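Local coordinates for processed glycerol phosphate lipoteichoic acid synthase 2 (Bacillus subtilis, PDB 2W8D), which belongs to the sulfatase family, with an alkaline-phosphatase-like fold that holds a magnesium ion, at residues M14-Y25 against L329-H340. Numbering follows the deposited sequence.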
HETATM    1  N   MSE A  14     -16.620  15.319  -2.603  1.00 37.60           N
HETATM    2  CA  MSE A  14     -15.228  15.295  -2.124  1.00 38.87           C
HETATM    3  C   MSE A  14     -14.935  16.462  -1.168  1.00 38.19           C
HETATM    4  O   MSE A  14     -14.270  16.275  -0.143  1.00 38.17           O
HETATM    5  CB  MSE A  14     -14.203  15.282  -3.261  1.00 40.03           C
HETATM    6  CG  MSE A  14     -14.256  14.094  -4.267  1.00 46.72           C
HETATM    7 SE   MSE A  14     -14.309  12.226  -3.588  1.00 63.21          SE
HETATM    8  CE  MSE A  14     -13.630  11.257  -5.148  1.00 57.38           C
ATOM      9  N   LYS A  15     -15.445  17.652  -1.495  1.00 37.34           N
ATOM     10  CA  LYS A  15     -15.326  18.821  -0.616  1.00 36.56           C
ATOM     11  C   LYS A  15     -16.229  18.756   0.622  1.00 35.92           C
ATOM     12  O   LYS A  15     -15.893  19.311   1.665  1.00 35.82           O
ATOM     13  CB  LYS A  15     -15.606  20.113  -1.380  1.00 36.73           C
ATOM     14  CG  LYS A  15     -14.585  20.446  -2.466  1.00 37.10           C
ATOM     15  CD  LYS A  15     -14.469  21.972  -2.670  1.00 36.70           C
ATOM     16  CE  LYS A  15     -13.787  22.339  -3.987  1.00 36.52           C
ATOM     17  NZ  LYS A  15     -12.709  21.368  -4.397  1.00 36.85           N
ATOM     18  N   ALA A  16     -17.366  18.078   0.509  1.00 35.14           N
ATOM     19  CA  ALA A  16     -18.295  17.954   1.630  1.00 34.53           C
ATOM     20  C   ALA A  16     -17.851  16.917   2.655  1.00 34.44           C
ATOM     21  O   ALA A  16     -18.513  16.733   3.671  1.00 34.50           O
ATOM     22  CB  ALA A  16     -19.704  17.638   1.137  1.00 34.51           C
ATOM     23  N   ASN A  17     -16.736  16.242   2.393  1.00 34.23           N
ATOM     24  CA  ASN A  17     -16.254  15.192   3.286  1.00 33.98           C
ATOM     25  C   ASN A  17     -14.799  15.342   3.668  1.00 33.29           C
ATOM     26  O   ASN A  17     -14.316  14.679   4.584  1.00 33.94           O
ATOM     27  CB  ASN A  17     -16.504  13.807   2.683  1.00 34.21           C
ATOM     28  CG  ASN A  17     -17.951  13.385   2.810  1.00 35.31           C
ATOM     29  OD1 ASN A  17     -18.725  13.500   1.863  1.00 36.78           O
ATOM     30  ND2 ASN A  17     -18.337  12.936   4.000  1.00 35.46           N
ATOM     31  N   TYR A  18     -14.108  16.231   2.978  1.00 32.17           N
ATOM     32  CA  TYR A  18     -12.702  16.413   3.201  1.00 30.71           C
ATOM     33  C   TYR A  18     -12.436  16.492   4.689  1.00 30.27           C
ATOM     34  O   TYR A  18     -13.149  17.160   5.443  1.00 30.19           O
ATOM     35  CB  TYR A  18     -12.234  17.668   2.487  1.00 30.38           C
ATOM     36  CG  TYR A  18     -10.800  18.067   2.740  1.00 29.44           C
ATOM     37  CD1 TYR A  18      -9.730  17.306   2.243  1.00 27.95           C
ATOM     38  CD2 TYR A  18     -10.513  19.240   3.443  1.00 28.30           C
ATOM     39  CE1 TYR A  18      -8.407  17.708   2.475  1.00 28.92           C
ATOM     40  CE2 TYR A  18      -9.218  19.648   3.677  1.00 27.66           C
ATOM     41  CZ  TYR A  18      -8.166  18.893   3.201  1.00 28.31           C
ATOM     42  OH  TYR A  18      -6.884  19.344   3.446  1.00 28.21           O
ATOM     43  N   ASP A  19     -11.423  15.756   5.107  1.00 29.79           N
ATOM     44  CA  ASP A  19     -11.010  15.744   6.490  1.00 29.03           C
ATOM     45  C   ASP A  19      -9.703  16.549   6.596  1.00 28.51           C
ATOM     46  O   ASP A  19      -8.658  16.119   6.093  1.00 28.48           O
ATOM     47  CB  ASP A  19     -10.887  14.287   6.995  1.00 28.71           C
ATOM     48  CG  ASP A  19     -12.216  13.476   6.842  1.00 28.53           C
ATOM     49  OD1 ASP A  19     -13.325  14.008   7.102  1.00 25.57           O
ATOM     50  OD2 ASP A  19     -12.144  12.281   6.470  1.00 27.64           O
ATOM     51  N   VAL A  20      -9.785  17.727   7.229  1.00 27.75           N
ATOM     52  CA  VAL A  20      -8.675  18.706   7.275  1.00 27.01           C
ATOM     53  C   VAL A  20      -7.446  18.185   8.059  1.00 26.46           C
ATOM     54  O   VAL A  20      -7.591  17.301   8.899  1.00 26.40           O
ATOM     55  CB  VAL A  20      -9.126  20.098   7.836  1.00 26.79           C
ATOM     56  CG1 VAL A  20     -10.347  20.613   7.107  1.00 26.67           C
ATOM     57  CG2 VAL A  20      -9.396  20.017   9.318  1.00 26.93           C
ATOM     58  N   PRO A  21      -6.239  18.730   7.772  1.00 25.79           N
ATOM     59  CA  PRO A  21      -4.982  18.256   8.379  1.00 24.90           C
ATOM     60  C   PRO A  21      -4.762  18.624   9.854  1.00 24.29           C
ATOM     61  O   PRO A  21      -5.144  19.703  10.290  1.00 23.92           O
ATOM     62  CB  PRO A  21      -3.902  18.928   7.523  1.00 25.05           C
ATOM     63  CG  PRO A  21      -4.609  19.412   6.271  1.00 25.32           C
ATOM     64  CD  PRO A  21      -5.986  19.736   6.717  1.00 25.69           C
ATOM     65  N   ASN A  22      -4.150  17.693  10.592  1.00 23.66           N
ATOM     66  CA  ASN A  22      -3.646  17.865  11.956  1.00 22.66           C
ATOM     67  C   ASN A  22      -2.402  18.789  11.931  1.00 22.29           C
ATOM     68  O   ASN A  22      -1.376  18.407  11.351  1.00 21.94           O
ATOM     69  CB  ASN A  22      -3.273  16.465  12.464  1.00 22.41           C
ATOM     70  CG  ASN A  22      -2.921  16.415  13.957  1.00 22.79           C
ATOM     71  OD1 ASN A  22      -2.609  17.429  14.601  1.00 21.16           O
ATOM     72  ND2 ASN A  22      -2.936  15.198  14.505  1.00 20.06           N
ATOM     73  N   ASN A  23      -2.469  19.989  12.531  1.00 21.36           N
ATOM     74  CA  ASN A  23      -1.278  20.859  12.504  1.00 21.28           C
ATOM     75  C   ASN A  23      -0.105  20.382  13.358  1.00 20.98           C
ATOM     76  O   ASN A  23       1.005  20.885  13.218  1.00 20.88           O
ATOM     77  CB  ASN A  23      -1.560  22.351  12.755  1.00 21.42           C
ATOM     78  CG  ASN A  23      -0.468  23.270  12.124  1.00 22.56           C
ATOM     79  OD1 ASN A  23       0.179  22.894  11.125  1.00 21.83           O
ATOM     80  ND2 ASN A  23      -0.260  24.468  12.712  1.00 21.45           N
ATOM     81  N   VAL A  24      -0.343  19.404  14.226  1.00 20.56           N
ATOM     82  CA  VAL A  24       0.757  18.706  14.881  1.00 19.99           C
ATOM     83  C   VAL A  24       1.651  18.041  13.834  1.00 19.30           C
ATOM     84  O   VAL A  24       2.858  17.885  14.051  1.00 20.15           O
ATOM     85  CB  VAL A  24       0.247  17.643  15.869  1.00 20.54           C
ATOM     86  CG1 VAL A  24       1.366  16.686  16.281  1.00 20.54           C
ATOM     87  CG2 VAL A  24      -0.371  18.323  17.100  1.00 19.96           C
ATOM     88  N   TYR A  25       1.066  17.680  12.694  1.00 17.42           N
ATOM     89  CA  TYR A  25       1.782  16.909  11.670  1.00 15.69           C
ATOM     90  C   TYR A  25       1.921  17.582  10.300  1.00 14.56           C
ATOM     91  O   TYR A  25       2.818  17.243   9.548  1.00 13.95           O
ATOM     92  CB  TYR A  25       1.174  15.498  11.518  1.00 15.32           C
ATOM     93  CG  TYR A  25       1.173  14.700  12.804  1.00 15.11           C
ATOM     94  CD1 TYR A  25       2.366  14.276  13.386  1.00 15.16           C
ATOM     95  CD2 TYR A  25      -0.023  14.384  13.445  1.00 13.95           C
ATOM     96  CE1 TYR A  25       2.367  13.553  14.567  1.00 17.69           C
ATOM     97  CE2 TYR A  25      -0.037  13.662  14.630  1.00 16.11           C
ATOM     98  CZ  TYR A  25       1.162  13.246  15.186  1.00 17.71           C
ATOM     99  OH  TYR A  25       1.153  12.540  16.369  1.00 19.46           O
ATOM    100  N   LEU A 329      -9.498  15.410  -6.277  1.00 21.82           N
ATOM    101  CA  LEU A 329     -10.568  14.445  -6.168  1.00 21.21           C
ATOM    102  C   LEU A 329      -9.977  13.102  -5.758  1.00 21.49           C
ATOM    103  O   LEU A 329      -9.592  12.291  -6.603  1.00 22.23           O
ATOM    104  CB  LEU A 329     -11.344  14.366  -7.480  1.00 21.17           C
ATOM    105  CG  LEU A 329     -12.039  15.656  -7.939  1.00 20.07           C
ATOM    106  CD1 LEU A 329     -13.009  15.322  -9.031  1.00 19.96           C
ATOM    107  CD2 LEU A 329     -12.776  16.367  -6.798  1.00 18.69           C
HETATM  108  N   MSE A 330      -9.899  12.904  -4.443  1.00 21.04           N
HETATM  109  CA  MSE A 330      -9.289  11.757  -3.821  1.00 20.54           C
HETATM  110  C   MSE A 330     -10.315  11.125  -2.894  1.00 19.94           C
HETATM  111  O   MSE A 330     -11.030  11.822  -2.193  1.00 19.26           O
HETATM  112  CB  MSE A 330      -8.057  12.179  -3.036  1.00 20.78           C
HETATM  113  CG  MSE A 330      -6.849  12.466  -3.913  1.00 23.41           C
HETATM  114 SE   MSE A 330      -5.251  12.974  -2.897  1.00 30.78          SE
HETATM  115  CE  MSE A 330      -3.971  12.826  -4.370  1.00 31.44           C
ATOM    116  N   SER A 331     -10.369   9.797  -2.892  1.00 19.16           N
ATOM    117  CA  SER A 331     -11.345   9.066  -2.105  1.00 19.17           C
ATOM    118  C   SER A 331     -10.956   8.930  -0.644  1.00 18.38           C
ATOM    119  O   SER A 331     -11.827   8.801   0.221  1.00 18.35           O
ATOM    120  CB  SER A 331     -11.547   7.669  -2.704  1.00 19.05           C
ATOM    121  OG  SER A 331     -12.320   7.772  -3.893  1.00 21.09           O
ATOM    122  N   GLY A 332      -9.653   8.954  -0.370  1.00 17.80           N
ATOM    123  CA  GLY A 332      -9.141   8.650   0.973  1.00 17.74           C
ATOM    124  C   GLY A 332      -9.110   9.800   1.965  1.00 17.58           C
ATOM    125  O   GLY A 332      -9.296  10.960   1.628  1.00 17.05           O
ATOM    126  N   SER A 333      -8.872   9.459   3.213  1.00 18.05           N
ATOM    127  CA  SER A 333      -8.924  10.434   4.273  1.00 18.33           C
ATOM    128  C   SER A 333      -7.609  10.331   5.041  1.00 17.56           C
ATOM    129  O   SER A 333      -7.226   9.257   5.434  1.00 17.49           O
ATOM    130  CB  SER A 333     -10.138  10.119   5.156  1.00 18.44           C
ATOM    131  OG  SER A 333     -10.081  10.821   6.385  1.00 21.36           O
ATOM    132  N   ASP A 334      -6.891  11.443   5.170  1.00 17.48           N
ATOM    133  CA  ASP A 334      -5.664  11.527   5.967  1.00 16.42           C
ATOM    134  C   ASP A 334      -5.864  10.848   7.323  1.00 16.51           C
ATOM    135  O   ASP A 334      -6.713  11.253   8.114  1.00 16.39           O
ATOM    136  CB  ASP A 334      -5.286  13.003   6.144  1.00 15.78           C
ATOM    137  CG  ASP A 334      -4.097  13.229   7.089  1.00 15.18           C
ATOM    138  OD1 ASP A 334      -3.437  12.289   7.554  1.00 17.12           O
ATOM    139  OD2 ASP A 334      -3.817  14.390   7.388  1.00 12.83           O
ATOM    140  N   ILE A 335      -5.070   9.818   7.584  1.00 16.75           N
ATOM    141  CA  ILE A 335      -5.188   9.064   8.822  1.00 17.99           C
ATOM    142  C   ILE A 335      -4.863   9.919  10.034  1.00 18.61           C
ATOM    143  O   ILE A 335      -5.458   9.745  11.088  1.00 19.62           O
ATOM    144  CB  ILE A 335      -4.333   7.752   8.800  1.00 17.98           C
ATOM    145  CG1 ILE A 335      -4.586   6.986   7.508  1.00 15.41           C
ATOM    146  CG2 ILE A 335      -4.691   6.829   9.982  1.00 18.64           C
ATOM    147  CD1 ILE A 335      -3.571   5.874   7.207  1.00 13.89           C
ATOM    148  N   LEU A 336      -3.945  10.876   9.885  1.00 19.34           N
ATOM    149  CA  LEU A 336      -3.554  11.705  11.039  1.00 19.27           C
ATOM    150  C   LEU A 336      -4.548  12.819  11.322  1.00 18.97           C
ATOM    151  O   LEU A 336      -4.427  13.495  12.321  1.00 18.96           O
ATOM    152  CB  LEU A 336      -2.126  12.268  10.878  1.00 19.12           C
ATOM    153  CG  LEU A 336      -1.109  11.140  10.673  1.00 18.70           C
ATOM    154  CD1 LEU A 336       0.311  11.670  10.451  1.00 17.48           C
ATOM    155  CD2 LEU A 336      -1.186  10.136  11.849  1.00 15.23           C
ATOM    156  N   SER A 337      -5.528  13.005  10.445  1.00 18.66           N
ATOM    157  CA  SER A 337      -6.555  14.025  10.641  1.00 18.86           C
ATOM    158  C   SER A 337      -7.491  13.702  11.803  1.00 19.26           C
ATOM    159  O   SER A 337      -7.900  12.542  11.975  1.00 18.84           O
ATOM    160  CB  SER A 337      -7.387  14.190   9.376  1.00 18.81           C
ATOM    161  OG  SER A 337      -8.496  15.035   9.616  1.00 18.25           O
ATOM    162  N   LYS A 338      -7.853  14.727  12.580  1.00 19.48           N
ATOM    163  CA  LYS A 338      -8.824  14.547  13.665  1.00 20.22           C
ATOM    164  C   LYS A 338     -10.160  13.973  13.169  1.00 20.42           C
ATOM    165  O   LYS A 338     -10.753  13.126  13.833  1.00 20.37           O
ATOM    166  CB  LYS A 338      -9.062  15.855  14.438  1.00 20.15           C
ATOM    167  CG  LYS A 338      -8.137  16.089  15.636  1.00 21.04           C
ATOM    168  CD  LYS A 338      -6.870  16.849  15.210  1.00 23.71           C
ATOM    169  CE  LYS A 338      -6.214  17.658  16.360  1.00 24.64           C
ATOM    170  NZ  LYS A 338      -5.301  16.831  17.201  1.00 24.72           N
ATOM    171  N   GLU A 339     -10.608  14.443  12.005  1.00 20.78           N
ATOM    172  CA  GLU A 339     -11.898  14.087  11.423  1.00 21.34           C
ATOM    173  C   GLU A 339     -11.855  12.779  10.622  1.00 21.79           C
ATOM    174  O   GLU A 339     -12.863  12.403  10.010  1.00 23.10           O
ATOM    175  CB  GLU A 339     -12.386  15.208  10.485  1.00 21.82           C
ATOM    176  CG  GLU A 339     -11.985  16.687  10.882  1.00 22.82           C
ATOM    177  CD  GLU A 339     -12.356  17.747   9.802  1.00 24.34           C
ATOM    178  OE1 GLU A 339     -12.230  18.969  10.079  1.00 25.95           O
ATOM    179  OE2 GLU A 339     -12.787  17.368   8.689  1.00 23.30           O
ATOM    180  N   HIS A 340     -10.710  12.089  10.613  1.00 21.22           N
ATOM    181  CA  HIS A 340     -10.490  10.892   9.767  1.00 20.81           C
ATOM    182  C   HIS A 340     -11.603   9.847   9.886  1.00 20.43           C
ATOM    183  O   HIS A 340     -11.857   9.376  10.996  1.00 19.77           O
ATOM    184  CB  HIS A 340      -9.124  10.252  10.089  1.00 20.40           C
ATOM    185  CG  HIS A 340      -8.919   8.897   9.479  1.00 20.94           C
ATOM    186  ND1 HIS A 340      -8.835   8.689   8.115  1.00 21.81           N
ATOM    187  CD2 HIS A 340      -8.777   7.678  10.051  1.00 19.83           C
ATOM    188  CE1 HIS A 340      -8.647   7.403   7.880  1.00 20.98           C
ATOM    189  NE2 HIS A 340      -8.595   6.771   9.041  1.00 19.11           N
TER
HETATM  190  O   HOH W   1      -7.826  13.918   4.067  1.00 20.51           O
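Asp19 reaches across to 329-340 and takes a hydrogen bond from the hydroxyl of Ser333, with OG 2.5 Å from OD2. The carboxylate uses its anti lone pair. Ser333 suits the place because its small hydroxyl also accepts from the ring of His340, ND1 to OG 3.0 Å, tilted somewhat from the ring plane; the hydroxyl thus joins acid and imidazole, and the far nitrogen of His340 is held by Tyr307 O. Glu339 lies on the other flank of Asp19, the two carboxylate planes 75° apart and OD1 3.8 Å from OE2. Such a pairing of like charges should raise the proton affinity of one or both acids; a weak hydrogen bond from Val20 N to Glu339 OE2 may ease the repulsion.

Further along, Ser337 swings OG anti to its backbone N (chi1 172°), which brings the hydroxyl to Val20 O at 2.5 Å while it still accepts from Glu339 N in an ST turn. Asn22 divides its amide: ND2 gives an almost in-plane hydrogen to Leu336 O at 3.1 Å, whereas OD1 receives Val24 N in an Asx turn. Beside it, Leu336 lays CD1 over one face of the Tyr25 ring, 3.9 Å from CG. At the far end, selenomethionine Met14 crosses Leu329 at about a right angle, and Ile395 of helix 380-397 touches both. Beyond helix 6-17, Val20, Asn22 and Tyr25 meet consecutive type I turns, 334-337 and 337-340, while Met14 and the Asp19-Ser333 bond engage the part before them, in the loop linking helix 313-320 to strand 344-345 of this alkaline-phosphatase-like fold.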